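Local atomic coordinates of spindle pole body-associated protein VIK1 (Saccharomyces cerevisiae, PDB entry 2O0A), a protein that works with the minus-end-directed motor Kar3 in organizing microtubules, recruiting it to them, cross-linking antiparallel microtubules and targeting or keeping Kar3 at the spindle pole body. Residues S98-P103 / E227-K232; Q131-S136 / M198-V203; K239-K244 / V254-I259. One frame throughout, in Å; residues are numbered along the deposited sequence.

Overall arrangement
Following the chain of this kinesin-like C-terminal domain from the N terminus, the chain runs off the end of strand 94-99 through residues 98-103, and contact 1 waits until 227-232 to close. Inside that long loop, contact 2 joins strand 126-136 to strand 197-207, so it is nested within contact 1. The two share the sheet, because strands 197-207 and 221-228 are neighbours, with a probable hydrogen bond between Gly199 N and Glu227 O. Helix 231-243 starts in contact 1 and ends in contact 3, a short closure in series onto helix 250-261. That helix packs back on contact 2, where Val254 and Leu255 touch Met198.

Contact 1 of 3, residues S98-P103 / E227-K232; sequences SLSTTP and ELNNLK
Ser98 and Leu99 pair in parallel with Glu227 and Leu228 in the central sheet of the kinesin motor fold, at strand ends that probably correspond to those carrying the P-loop and switch II in catalytic kinesins; this domain has the fold but no nucleotide-binding site. Two backbone bonds set the register: Leu228 N meets Ser98 O at 2.9 Å almost straight (176°), and Ser100 N reaches Leu228 O, also at 2.9 Å, from a direction tilted out of the carbonyl plane. Leu99 CA brings its hydrogen to the same Leu228 O, 3.4 Å away. On the face carrying Leu99 and Leu228 these two run side by side, with CD1 of one 4.2 Å from CD1 of the other, and helix 231-243 covers them through Ile234 and Phe237.

Ser98 and Glu227 point to the other face, and with Ser100 and Asn229 just beyond the strands they make a polar cluster. A single water bonds to Ser98 OG, to Ser100 OG and, as donor, to Asn229 OD1 at 2.8 Å. With CG anti to its carbonyl carbon (chi1 -70°), Asn229 sets its amide beside Ser100, whose CB lies 3.6 Å from OD1. ND2 points the other way, donating to Glu227 OE2 at 3.2 Å from above the carboxylate plane and also to Asp188. Glu227 in turn forms a salt bridge with Arg108 of helix 105-116. Farther along, Asn230 holds the N-cap position of helix 231-243, and a second water joins Thr101 O to Leu231 N, the latter at 3.0 Å.

Water on OD1 and two carboxylates on ND2 thus use both ends of the Asn229 amide and fix its rotation. The positive charge of Arg108 would be expected to favour an ionised Glu227, which would suit it as acceptor of the Asn229 ND2 bond.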
loop_
_atom_site.group_PDB
_atom_site.type_symbol
_atom_site.label_atom_id
_atom_site.label_comp_id
_atom_site.label_asym_id
_atom_site.label_seq_id
_atom_site.Cartn_x
_atom_site.Cartn_y
_atom_site.Cartn_z
ATOM N N SER A 98 -0.993 0.222 3.249
ATOM C CA SER A 98 0.210 0.661 3.937
ATOM C C SER A 98 -0.082 0.928 5.417
ATOM O O SER A 98 -0.957 1.736 5.732
ATOM C CB SER A 98 0.784 1.906 3.255
ATOM O OG SER A 98 1.976 2.332 3.911
ATOM N N LEU A 99 0.644 0.225 6.289
ATOM C CA LEU A 99 0.542 0.397 7.745
ATOM C C LEU A 99 1.753 1.157 8.243
ATOM O O LEU A 99 2.905 0.793 7.952
ATOM C CB LEU A 99 0.492 -0.980 8.425
ATOM C CG LEU A 99 -0.839 -1.738 8.421
ATOM C CD1 LEU A 99 -1.335 -2.054 7.034
ATOM C CD2 LEU A 99 -0.734 -3.020 9.240
ATOM N N SER A 100 1.488 2.214 8.997
ATOM C CA SER A 100 2.536 3.101 9.514
ATOM C C SER A 100 2.121 3.518 10.904
ATOM O O SER A 100 0.939 3.508 11.213
ATOM C CB SER A 100 2.649 4.341 8.649
ATOM O OG SER A 100 3.187 4.038 7.351
ATOM N N THR A 101 3.083 3.891 11.747
ATOM C CA THR A 101 2.722 4.409 13.075
ATOM C C THR A 101 3.128 5.876 13.254
ATOM O O THR A 101 2.945 6.463 14.338
ATOM C CB THR A 101 3.317 3.548 14.223
ATOM O OG1 THR A 101 4.739 3.478 14.068
ATOM C CG2 THR A 101 2.715 2.142 14.222
ATOM N N THR A 102 3.685 6.457 12.196
ATOM C CA THR A 102 4.065 7.865 12.158
ATOM C C THR A 102 3.573 8.463 10.843
ATOM O O THR A 102 3.269 7.716 9.906
ATOM C CB THR A 102 5.589 8.044 12.254
ATOM O OG1 THR A 102 6.239 7.323 11.193
ATOM C CG2 THR A 102 6.109 7.553 13.597
ATOM N N PRO A 103 3.466 9.802 10.773
ATOM C CA PRO A 103 3.081 10.458 9.523
ATOM C C PRO A 103 3.925 9.975 8.352
ATOM O O PRO A 103 5.165 9.945 8.438
ATOM C CB PRO A 103 3.358 11.934 9.814
ATOM C CG PRO A 103 3.119 12.055 11.277
ATOM C CD PRO A 103 3.665 10.778 11.865
ATOM N N GLU A 227 -4.219 3.942 3.624
ATOM C CA GLU A 227 -3.259 4.379 4.628
ATOM C C GLU A 227 -3.841 4.156 6.016
ATOM O O GLU A 227 -4.864 4.738 6.374
ATOM C CB GLU A 227 -2.884 5.846 4.435
ATOM C CG GLU A 227 -2.046 6.075 3.189
ATOM C CD GLU A 227 -1.803 7.551 2.936
ATOM O OE1 GLU A 227 -2.634 8.186 2.263
ATOM O OE2 GLU A 227 -0.774 8.058 3.386
ATOM N N LEU A 228 -3.176 3.306 6.781
ATOM C CA LEU A 228 -3.499 3.117 8.184
ATOM C C LEU A 228 -2.267 3.591 8.940
ATOM O O LEU A 228 -1.339 2.831 9.133
ATOM C CB LEU A 228 -3.814 1.649 8.460
ATOM C CG LEU A 228 -5.096 1.119 7.811
ATOM C CD1 LEU A 228 -5.074 -0.374 7.707
ATOM C CD2 LEU A 228 -6.328 1.636 8.581
ATOM N N ASN A 229 -2.255 4.864 9.332
ATOM C CA ASN A 229 -0.976 5.529 9.640
ATOM C C ASN A 229 -0.767 5.883 11.115
ATOM O O ASN A 229 0.097 6.705 11.451
ATOM C CB ASN A 229 -0.752 6.760 8.741
ATOM C CG ASN A 229 -0.461 6.404 7.268
ATOM O OD1 ASN A 229 -0.409 5.222 6.865
ATOM N ND2 ASN A 229 -0.269 7.443 6.462
ATOM N N ASN A 230 -1.545 5.243 11.979
ATOM C CA ASN A 230 -1.275 5.252 13.420
ATOM C C ASN A 230 -1.709 3.932 14.063
ATOM O O ASN A 230 -2.449 3.159 13.443
ATOM C CB ASN A 230 -1.886 6.491 14.097
ATOM C CG ASN A 230 -3.365 6.656 13.812
ATOM O OD1 ASN A 230 -3.807 7.741 13.418
ATOM N ND2 ASN A 230 -4.143 5.599 14.031
ATOM N N LEU A 231 -1.223 3.650 15.278
ATOM C CA LEU A 231 -1.458 2.334 15.895
ATOM C C LEU A 231 -2.934 2.040 16.094
ATOM O O LEU A 231 -3.375 0.911 15.873
ATOM C CB LEU A 231 -0.712 2.159 17.233
ATOM C CG LEU A 231 -0.846 0.748 17.839
ATOM C CD1 LEU A 231 -0.126 -0.321 17.011
ATOM C CD2 LEU A 231 -0.362 0.700 19.282
ATOM N N LYS A 232 -3.697 3.050 16.500
ATOM C CA LYS A 232 -5.131 2.862 16.696
ATOM C C LYS A 232 -5.806 2.373 15.418
ATOM O O LYS A 232 -6.578 1.414 15.458
ATOM C CB LYS A 232 -5.802 4.140 17.189
ATOM C CG LYS A 232 -6.029 4.174 18.698
ATOM C CD LYS A 232 -7.010 5.278 19.084
ATOM C CE LYS A 232 -8.444 4.764 19.219
ATOM N NZ LYS A 232 -9.101 4.480 17.913
HETATM O O HOH W 1 1.643 4.727 5.066
HETATM O O HOH W 2 0.654 5.849 16.076
#

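Contact 2 of 3, residues Q131-S136 / M198-V203; sequences QFVFLS and MGIIKV
Phe132 and Ile201 make the tightly packed part of this antiparallel strand pair, 131-136 against 198-203, in the central sheet of the kinesin-like motor fold. They are a non-hydrogen-bonded pair. With CG trans to the backbone N (chi1 -179°), the Phe132 ring swings across Ile201, whose CG1 presses on ring atom CD1 at 3.3 Å. Ile201 CD1 sits over the ring centre as a CH-pi contact, 3.9 Å from the centroid and 11° off the normal. Phe185 meets the same ring with its plane turned about 70°. An alanine in place of Phe132 would remove the ring and is likely to leave Ile201 CD1 without its aromatic face and open a gap beside Phe185.

On the other face Val133 and Ile200 lie side by side, CG2 to CB 3.9 Å, between two backbone bonds that join them. The Leu135 side chain crosses that of Ile200 at a slant, CD2 to CD1 3.7 Å, and Ile251 of helix 250-261 closes over Leu135.

At the Gln131-Lys202 end the backbones are still bonded both ways, but the side chains meet loosely and through water. Gln131 OE1 comes no nearer to the Lys202 side chain than 3.8 Å, at CD. Gln131 NE2 turns to Leu167 O and Ser169 O, and Lys202 NZ to Ile165 O. One water spans the pair, donating to Gln131 OE1 at 2.8 Å and accepting from Lys202 NZ at 3.0 Å.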
loop_
_atom_site.group_PDB
_atom_site.type_symbol
_atom_site.label_atom_id
_atom_site.label_comp_id
_atom_site.label_asym_id
_atom_site.label_seq_id
_atom_site.Cartn_x
_atom_site.Cartn_y
_atom_site.Cartn_z
ATOM N N GLN A 131 -9.110 10.109 -6.458
ATOM C CA GLN A 131 -9.936 10.595 -5.345
ATOM C C GLN A 131 -9.210 10.266 -4.057
ATOM O O GLN A 131 -8.436 9.315 -4.016
ATOM C CB GLN A 131 -11.297 9.902 -5.336
ATOM C CG GLN A 131 -12.115 10.192 -6.590
ATOM C CD GLN A 131 -13.323 9.325 -6.676
ATOM O OE1 GLN A 131 -13.229 8.146 -7.017
ATOM N NE2 GLN A 131 -14.477 9.890 -6.369
ATOM N N PHE A 132 -9.469 11.040 -3.013
ATOM C CA PHE A 132 -8.758 10.862 -1.742
ATOM C C PHE A 132 -9.706 11.270 -0.634
ATOM O O PHE A 132 -10.102 12.427 -0.552
ATOM C CB PHE A 132 -7.484 11.732 -1.780
ATOM C CG PHE A 132 -6.610 11.666 -0.552
ATOM C CD1 PHE A 132 -6.721 10.655 0.395
ATOM C CD2 PHE A 132 -5.622 12.628 -0.388
ATOM C CE1 PHE A 132 -5.881 10.625 1.525
ATOM C CE2 PHE A 132 -4.768 12.596 0.722
ATOM C CZ PHE A 132 -4.904 11.617 1.673
ATOM N N VAL A 133 -10.085 10.296 0.189
ATOM C CA VAL A 133 -10.949 10.561 1.334
ATOM C C VAL A 133 -10.308 10.051 2.619
ATOM O O VAL A 133 -9.385 9.246 2.579
ATOM C CB VAL A 133 -12.344 9.910 1.181
ATOM C CG1 VAL A 133 -13.040 10.398 -0.085
ATOM C CG2 VAL A 133 -12.235 8.395 1.186
ATOM N N PHE A 134 -10.811 10.534 3.755
ATOM C CA PHE A 134 -10.379 10.031 5.054
ATOM C C PHE A 134 -11.589 9.623 5.880
ATOM O O PHE A 134 -12.541 10.392 6.000
ATOM C CB PHE A 134 -9.550 11.079 5.799
ATOM C CG PHE A 134 -8.945 10.576 7.074
ATOM C CD1 PHE A 134 -7.842 9.732 7.041
ATOM C CD2 PHE A 134 -9.480 10.940 8.303
ATOM C CE1 PHE A 134 -7.272 9.257 8.206
ATOM C CE2 PHE A 134 -8.915 10.468 9.487
ATOM C CZ PHE A 134 -7.809 9.624 9.434
ATOM N N LEU A 135 -11.546 8.407 6.418
ATOM C CA LEU A 135 -12.608 7.875 7.272
ATOM C C LEU A 135 -12.119 7.824 8.710
ATOM O O LEU A 135 -11.085 7.238 8.996
ATOM C CB LEU A 135 -13.016 6.472 6.803
ATOM C CG LEU A 135 -14.117 6.232 5.755
ATOM C CD1 LEU A 135 -14.272 7.365 4.723
ATOM C CD2 LEU A 135 -13.935 4.880 5.071
ATOM N N SER A 136 -12.858 8.457 9.619
ATOM C CA SER A 136 -12.484 8.467 11.032
ATOM C C SER A 136 -13.344 7.491 11.821
ATOM O O SER A 136 -14.509 7.267 11.476
ATOM C CB SER A 136 -12.618 9.878 11.611
ATOM O OG SER A 136 -12.169 9.927 12.954
ATOM N N MET A 198 -8.708 5.967 8.530
ATOM C CA MET A 198 -8.114 5.338 7.369
ATOM C C MET A 198 -8.204 6.267 6.173
ATOM O O MET A 198 -9.279 6.774 5.843
ATOM C CB MET A 198 -8.850 4.039 7.078
ATOM C CG MET A 198 -8.287 3.222 5.911
ATOM S SD MET A 198 -9.094 1.614 5.753
ATOM C CE MET A 198 -10.657 2.110 5.076
ATOM N N GLY A 199 -7.074 6.493 5.516
ATOM C CA GLY A 199 -7.105 7.184 4.238
ATOM C C GLY A 199 -7.374 6.214 3.097
ATOM O O GLY A 199 -6.899 5.075 3.110
ATOM N N ILE A 200 -8.152 6.662 2.117
ATOM C CA ILE A 200 -8.395 5.885 0.908
ATOM C C ILE A 200 -8.114 6.754 -0.304
ATOM O O ILE A 200 -8.747 7.791 -0.501
ATOM C CB ILE A 200 -9.851 5.392 0.780
ATOM C CG1 ILE A 200 -10.269 4.592 2.015
ATOM C CG2 ILE A 200 -10.022 4.585 -0.509
ATOM C CD1 ILE A 200 -11.783 4.374 2.108
ATOM N N ILE A 201 -7.156 6.323 -1.116
ATOM C CA ILE A 201 -6.932 6.947 -2.406
ATOM C C ILE A 201 -7.362 5.955 -3.468
ATOM O O ILE A 201 -6.928 4.829 -3.452
ATOM C CB ILE A 201 -5.456 7.380 -2.565
ATOM C CG1 ILE A 201 -5.265 8.705 -1.832
ATOM C CG2 ILE A 201 -5.066 7.532 -4.059
ATOM C CD1 ILE A 201 -3.846 9.200 -1.749
ATOM N N LYS A 202 -8.269 6.374 -4.341
ATOM C CA LYS A 202 -8.700 5.524 -5.441
ATOM C C LYS A 202 -8.205 6.145 -6.733
ATOM O O LYS A 202 -8.452 7.329 -7.004
ATOM C CB LYS A 202 -10.232 5.391 -5.463
ATOM C CG LYS A 202 -10.722 4.576 -6.656
ATOM C CD LYS A 202 -12.225 4.486 -6.651
ATOM C CE LYS A 202 -12.660 3.562 -7.794
ATOM N NZ LYS A 202 -14.147 3.614 -8.027
ATOM N N VAL A 203 -7.463 5.356 -7.508
ATOM C CA VAL A 203 -6.922 5.802 -8.785
ATOM C C VAL A 203 -7.573 4.938 -9.860
ATOM O O VAL A 203 -7.633 3.706 -9.728
ATOM C CB VAL A 203 -5.375 5.647 -8.820
ATOM C CG1 VAL A 203 -4.820 5.977 -10.206
ATOM C CG2 VAL A 203 -4.718 6.525 -7.753
HETATM O O HOH W 3 -10.416 7.931 -9.021
HETATM O O HOH W 4 -15.253 6.281 -7.351
#

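Contact 3 of 3, residues K239-K244 / V254-I259; sequences KSIFKK and VLKKLI
Ile241, near the end of helix 231-243, is the side chain that reaches helix 250-261, a helix-helix contact in the motor-like fold made on the helical layer that covers the central sheet. The short segments run at 55° to each other with their axes 10.2 Å apart, so few side chains bridge them. Ile241 bends at chi2 (-57°) so that CD1 comes up against helix 250-261, and it meets three partners in three orientations. Against Leu255 it crosses at about a right angle, CD1 to CB 3.8 Å. With Ile259 it stands tip to tip, the two CD1 atoms 4.0 Å apart. Past Lys256 it slides in the opposite direction, and there its CD1 is squeezed to 3.5 Å from CG. The other branch, CG2, lies over the ring of Phe242, while Leu290 also touches both Ile241 and Ile259.

Helix 231-243 ends by widening into a pi-type turn, Lys244 N bonding to Lys239 O at 2.7 Å. Lys256 runs on past Ile241 until its CE lies 3.4 Å from Ser240 O; the bend at chi4 of Lys256 (-69°) then brings NZ to a water. That water accepts from Lys256 NZ at 2.9 Å and donates to both Ser240 O and Lys244 O, the latter at 2.6 Å.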
loop_
_atom_site.group_PDB
_atom_site.type_symbol
_atom_site.label_atom_id
_atom_site.label_comp_id
_atom_site.label_asym_id
_atom_site.label_seq_id
_atom_site.Cartn_x
_atom_site.Cartn_y
_atom_site.Cartn_z
ATOM N N LYS A 239 -8.641 -5.806 14.549
ATOM C CA LYS A 239 -9.894 -6.186 15.212
ATOM C C LYS A 239 -10.983 -6.484 14.204
ATOM O O LYS A 239 -11.633 -7.530 14.276
ATOM C CB LYS A 239 -10.371 -5.078 16.149
ATOM C CG LYS A 239 -10.137 -5.341 17.622
ATOM C CD LYS A 239 -10.746 -4.243 18.476
ATOM C CE LYS A 239 -9.974 -2.940 18.346
ATOM N NZ LYS A 239 -10.435 -1.921 19.330
ATOM N N SER A 240 -11.169 -5.563 13.260
ATOM C CA SER A 240 -12.258 -5.655 12.288
ATOM C C SER A 240 -12.068 -6.745 11.235
ATOM O O SER A 240 -13.051 -7.209 10.662
ATOM C CB SER A 240 -12.486 -4.304 11.603
ATOM O OG SER A 240 -11.562 -4.101 10.548
ATOM N N ILE A 241 -10.816 -7.137 10.973
ATOM C CA ILE A 241 -10.507 -8.186 9.992
ATOM C C ILE A 241 -10.234 -9.566 10.604
ATOM O O ILE A 241 -10.797 -10.565 10.151
ATOM C CB ILE A 241 -9.331 -7.776 9.032
ATOM C CG1 ILE A 241 -9.733 -6.608 8.109
ATOM C CG2 ILE A 241 -8.790 -8.983 8.231
ATOM C CD1 ILE A 241 -10.964 -6.850 7.230
ATOM N N PHE A 242 -9.380 -9.624 11.628
ATOM C CA PHE A 242 -8.934 -10.902 12.182
ATOM C C PHE A 242 -9.652 -11.340 13.464
ATOM O O PHE A 242 -9.670 -12.528 13.770
ATOM C CB PHE A 242 -7.422 -10.887 12.438
ATOM C CG PHE A 242 -6.599 -10.632 11.204
ATOM C CD1 PHE A 242 -5.882 -9.445 11.072
ATOM C CD2 PHE A 242 -6.551 -11.572 10.176
ATOM C CE1 PHE A 242 -5.115 -9.205 9.941
ATOM C CE2 PHE A 242 -5.789 -11.334 9.030
ATOM C CZ PHE A 242 -5.074 -10.144 8.919
ATOM N N LYS A 243 -10.217 -10.390 14.205
ATOM C CA LYS A 243 -10.828 -10.687 15.510
ATOM C C LYS A 243 -12.355 -10.809 15.484
ATOM O O LYS A 243 -12.899 -11.854 15.860
ATOM C CB LYS A 243 -10.378 -9.676 16.567
ATOM C CG LYS A 243 -9.178 -10.126 17.384
ATOM C CD LYS A 243 -7.874 -9.979 16.633
ATOM C CE LYS A 243 -6.781 -10.860 17.214
ATOM N NZ LYS A 243 -5.484 -10.571 16.519
ATOM N N LYS A 244 -13.041 -9.748 15.060
ATOM C CA LYS A 244 -14.511 -9.712 15.071
ATOM C C LYS A 244 -15.116 -10.636 14.020
ATOM O O LYS A 244 -14.601 -10.739 12.909
ATOM C CB LYS A 244 -15.029 -8.286 14.872
ATOM C CG LYS A 244 -14.848 -7.378 16.074
ATOM C CD LYS A 244 -15.223 -5.941 15.740
ATOM C CE LYS A 244 -14.678 -4.961 16.773
ATOM N NZ LYS A 244 -15.293 -5.132 18.120
ATOM N N VAL A 254 -14.815 -1.583 3.854
ATOM C CA VAL A 254 -13.808 -1.273 2.817
ATOM C C VAL A 254 -12.683 -2.316 2.775
ATOM O O VAL A 254 -12.368 -2.868 1.715
ATOM C CB VAL A 254 -13.192 0.135 3.008
ATOM C CG1 VAL A 254 -11.976 0.328 2.082
ATOM C CG2 VAL A 254 -14.224 1.195 2.739
ATOM N N LEU A 255 -12.092 -2.580 3.937
ATOM C CA LEU A 255 -10.981 -3.520 4.047
ATOM C C LEU A 255 -11.392 -4.936 3.639
ATOM O O LEU A 255 -10.703 -5.601 2.872
ATOM C CB LEU A 255 -10.397 -3.489 5.457
ATOM C CG LEU A 255 -9.659 -2.185 5.771
ATOM C CD1 LEU A 255 -9.421 -2.054 7.268
ATOM C CD2 LEU A 255 -8.356 -2.155 5.007
ATOM N N LYS A 256 -12.560 -5.367 4.098
ATOM C CA LYS A 256 -13.050 -6.684 3.705
ATOM C C LYS A 256 -13.272 -6.790 2.211
ATOM O O LYS A 256 -12.947 -7.816 1.607
ATOM C CB LYS A 256 -14.352 -7.005 4.425
ATOM C CG LYS A 256 -14.135 -7.397 5.854
ATOM C CD LYS A 256 -15.437 -7.392 6.642
ATOM C CE LYS A 256 -15.161 -7.682 8.101
ATOM N NZ LYS A 256 -14.715 -9.085 8.335
ATOM N N LYS A 257 -13.842 -5.739 1.625
ATOM C CA LYS A 257 -14.095 -5.699 0.191
ATOM C C LYS A 257 -12.803 -5.753 -0.610
ATOM O O LYS A 257 -12.700 -6.478 -1.582
ATOM C CB LYS A 257 -14.894 -4.448 -0.197
ATOM C CG LYS A 257 -15.154 -4.336 -1.700
ATOM C CD LYS A 257 -16.104 -5.424 -2.176
ATOM C CE LYS A 257 -16.810 -5.008 -3.435
ATOM N NZ LYS A 257 -17.926 -5.953 -3.714
ATOM N N LEU A 258 -11.798 -4.979 -0.198
ATOM C CA LEU A 258 -10.546 -4.981 -0.946
ATOM C C LEU A 258 -9.791 -6.303 -0.856
ATOM O O LEU A 258 -9.244 -6.793 -1.836
ATOM C CB LEU A 258 -9.659 -3.833 -0.475
ATOM C CG LEU A 258 -10.184 -2.442 -0.809
ATOM C CD1 LEU A 258 -9.189 -1.433 -0.267
ATOM C CD2 LEU A 258 -10.363 -2.272 -2.321
ATOM N N ILE A 259 -9.768 -6.882 0.338
ATOM C CA ILE A 259 -9.076 -8.147 0.545
ATOM C C ILE A 259 -9.746 -9.277 -0.254
ATOM O O ILE A 259 -9.072 -10.115 -0.849
ATOM C CB ILE A 259 -9.025 -8.487 2.045
ATOM C CG1 ILE A 259 -8.079 -7.510 2.760
ATOM C CG2 ILE A 259 -8.640 -9.969 2.265
ATOM C CD1 ILE A 259 -8.298 -7.372 4.274
HETATM O O HOH W 5 -15.127 -8.827 11.183
#